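Local coordinates for protein erythrocyte binding antigen 140 (Plasmodium falciparum, PDB 4GF2) that probably binds a receptor on the host erythrocyte, glycophorin C and its sialic acid being implicated, through the tandem Duffy-binding-like domains held in this fragment, at residues R481-W486 / K561-Y566. The protein carries 3 engineered substitutions. Residues are numbered along the deposited sequence; the frame is centred on the assembly and turned at random.
Sequences RWFKEW and KEANVY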
loop_
_atom_site.group_PDB
_atom_site.type_symbol
_atom_site.label_atom_id
_atom_site.label_comp_id
_atom_site.label_asym_id
_atom_site.label_seq_id
_atom_site.Cartn_x
_atom_site.Cartn_y
_atom_site.Cartn_z
ATOM N N ARG A 481 31.574 -1.673 7.952
ATOM C CA ARG A 481 31.055 -0.314 7.989
ATOM C C ARG A 481 31.121 0.224 9.409
ATOM O O ARG A 481 31.449 1.390 9.625
ATOM C CB ARG A 481 29.615 -0.270 7.486
ATOM C CG ARG A 481 29.425 -0.856 6.099
ATOM C CD ARG A 481 28.074 -0.474 5.520
ATOM N NE ARG A 481 26.989 -0.607 6.492
ATOM C CZ ARG A 481 26.181 -1.660 6.600
ATOM N NH1 ARG A 481 26.317 -2.709 5.797
ATOM N NH2 ARG A 481 25.225 -1.660 7.519
ATOM N N TRP A 482 30.815 -0.635 10.376
ATOM C CA TRP A 482 30.798 -0.234 11.776
ATOM C C TRP A 482 32.204 0.020 12.286
ATOM O O TRP A 482 32.445 0.992 12.996
ATOM C CB TRP A 482 30.118 -1.304 12.631
ATOM C CG TRP A 482 28.653 -1.380 12.401
ATOM C CD1 TRP A 482 27.908 -0.578 11.583
ATOM C CD2 TRP A 482 27.738 -2.305 12.999
ATOM N NE1 TRP A 482 26.588 -0.949 11.634
ATOM C CE2 TRP A 482 26.458 -2.006 12.496
ATOM C CE3 TRP A 482 27.880 -3.355 13.909
ATOM C CZ2 TRP A 482 25.328 -2.723 12.870
ATOM C CZ3 TRP A 482 26.756 -4.064 14.280
ATOM C CH2 TRP A 482 25.497 -3.745 13.762
ATOM N N PHE A 483 33.125 -0.865 11.921
ATOM C CA PHE A 483 34.517 -0.748 12.337
ATOM C C PHE A 483 35.056 0.637 11.986
ATOM O O PHE A 483 35.657 1.312 12.823
ATOM C CB PHE A 483 35.360 -1.826 11.651
ATOM C CG PHE A 483 36.761 -1.951 12.193
ATOM C CD1 PHE A 483 37.123 -1.352 13.390
ATOM C CD2 PHE A 483 37.718 -2.669 11.498
ATOM C CE1 PHE A 483 38.411 -1.472 13.880
ATOM C CE2 PHE A 483 39.006 -2.791 11.984
ATOM C CZ PHE A 483 39.352 -2.191 13.176
ATOM N N LYS A 484 34.835 1.057 10.744
ATOM C CA LYS A 484 35.255 2.380 10.297
ATOM C C LYS A 484 34.522 3.477 11.067
ATOM O O LYS A 484 35.119 4.485 11.442
ATOM C CB LYS A 484 35.016 2.544 8.794
ATOM C CG LYS A 484 34.400 3.880 8.419
ATOM C CD LYS A 484 34.395 4.102 6.915
ATOM C CE LYS A 484 33.248 5.008 6.496
ATOM N NZ LYS A 484 33.207 6.276 7.275
ATOM N N GLU A 485 33.225 3.282 11.294
ATOM C CA GLU A 485 32.432 4.240 12.054
ATOM C C GLU A 485 33.032 4.409 13.445
ATOM O O GLU A 485 33.071 5.512 13.990
ATOM C CB GLU A 485 30.973 3.775 12.158
ATOM C CG GLU A 485 30.024 4.800 12.778
ATOM C CD GLU A 485 28.593 4.288 12.903
ATOM O OE1 GLU A 485 28.299 3.185 12.391
ATOM O OE2 GLU A 485 27.757 4.992 13.514
ATOM N N TRP A 486 33.500 3.303 14.015
ATOM C CA TRP A 486 34.120 3.324 15.331
ATOM C C TRP A 486 35.418 4.123 15.287
ATOM O O TRP A 486 35.694 4.926 16.178
ATOM C CB TRP A 486 34.392 1.898 15.811
ATOM C CG TRP A 486 35.117 1.834 17.115
ATOM C CD1 TRP A 486 34.568 1.657 18.348
ATOM C CD2 TRP A 486 36.531 1.944 17.316
ATOM N NE1 TRP A 486 35.551 1.649 19.307
ATOM C CE2 TRP A 486 36.766 1.824 18.699
ATOM C CE3 TRP A 486 37.621 2.134 16.463
ATOM C CZ2 TRP A 486 38.042 1.892 19.246
ATOM C CZ3 TRP A 486 38.889 2.199 17.009
ATOM C CH2 TRP A 486 39.089 2.079 18.386
ATOM N N LYS A 561 44.829 -6.087 4.063
ATOM C CA LYS A 561 45.222 -4.816 4.656
ATOM C C LYS A 561 45.081 -4.920 6.168
ATOM O O LYS A 561 43.993 -5.182 6.678
ATOM C CB LYS A 561 44.359 -3.669 4.127
ATOM C CG LYS A 561 44.619 -3.319 2.674
ATOM C CD LYS A 561 43.896 -2.043 2.278
ATOM C CE LYS A 561 44.228 -1.636 0.850
ATOM N NZ LYS A 561 43.617 -0.329 0.482
ATOM N N GLU A 562 46.187 -4.729 6.878
ATOM C CA GLU A 562 46.177 -4.821 8.332
ATOM C C GLU A 562 45.042 -3.973 8.897
ATOM O O GLU A 562 44.767 -2.877 8.407
ATOM C CB GLU A 562 47.521 -4.375 8.911
ATOM C CG GLU A 562 48.131 -5.361 9.895
ATOM C CD GLU A 562 48.472 -6.695 9.256
ATOM O OE1 GLU A 562 49.658 -6.910 8.918
ATOM O OE2 GLU A 562 47.556 -7.529 9.095
ATOM N N ALA A 563 44.380 -4.493 9.926
ATOM C CA ALA A 563 43.229 -3.828 10.527
ATOM C C ALA A 563 43.470 -2.336 10.731
ATOM O O ALA A 563 42.659 -1.506 10.310
ATOM C CB ALA A 563 42.878 -4.486 11.853
ATOM N N ASN A 564 44.580 -1.997 11.378
ATOM C CA ASN A 564 44.871 -0.602 11.696
ATOM C C ASN A 564 45.141 0.227 10.442
ATOM O O ASN A 564 45.041 1.455 10.468
ATOM C CB ASN A 564 46.041 -0.497 12.681
ATOM C CG ASN A 564 47.294 -1.184 12.182
ATOM O OD1 ASN A 564 47.382 -1.575 11.019
ATOM N ND2 ASN A 564 48.277 -1.334 13.065
ATOM N N VAL A 565 45.473 -0.444 9.345
ATOM C CA VAL A 565 45.657 0.238 8.070
ATOM C C VAL A 565 44.301 0.546 7.457
ATOM O O VAL A 565 44.056 1.656 6.984
ATOM C CB VAL A 565 46.483 -0.608 7.085
ATOM C CG1 VAL A 565 46.391 -0.029 5.679
ATOM C CG2 VAL A 565 47.934 -0.690 7.545
ATOM N N TYR A 566 43.422 -0.447 7.469
ATOM C CA TYR A 566 42.060 -0.267 6.991
ATOM C C TYR A 566 41.419 0.951 7.649
ATOM O O TYR A 566 40.712 1.719 6.995
ATOM C CB TYR A 566 41.237 -1.522 7.278
ATOM C CG TYR A 566 39.747 -1.332 7.122
ATOM C CD1 TYR A 566 39.125 -1.524 5.897
ATOM C CD2 TYR A 566 38.961 -0.966 8.205
ATOM C CE1 TYR A 566 37.760 -1.354 5.755
ATOM C CE2 TYR A 566 37.599 -0.793 8.075
ATOM C CZ TYR A 566 37.003 -0.988 6.849
ATOM O OH TYR A 566 35.645 -0.814 6.724
#
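The carbonyl O of Glu-562, the N-cap of helix 563-570, takes two backbone N-H groups, Val-565 N at 2.7 Å and Tyr-566 N at 2.9 Å; this first turn sends the Tyr-566 ring across to helix 478-508. There it lies alongside the Phe-483 ring, which comes the other way. The planes lie 19° off parallel and are well offset, with little overlap and centroids 5.8 Å from each other; the nearest carbons are Phe-483 CD2 and Tyr-566 CE2, 3.9 Å apart. Phe-483 reaches out because its CG stands anti to the backbone N (chi1 -170°), which also brings CE2 to 4.2 Å from Ala-563 CB. Ala-563 packs in turn on Tyr-543 of helix 518-548. At the far end of the tyrosine, OH comes 4.0 Å from Lys-484 CB, while Lys-484 N approaches the rim of the ring almost in its plane. Arg-481 points away from this contact, its guanidinium group bonding to Ile-476 O and forming salt bridges with Asp-401 and Asp-404. Between the two segments the contact is apolar; the polar link is made one residue earlier, where the buried Tyr-566 OH hydrogen-bonds to Leu-480 O, tying helix 563-570 to helix 478-508 of the second Duffy-binding domain.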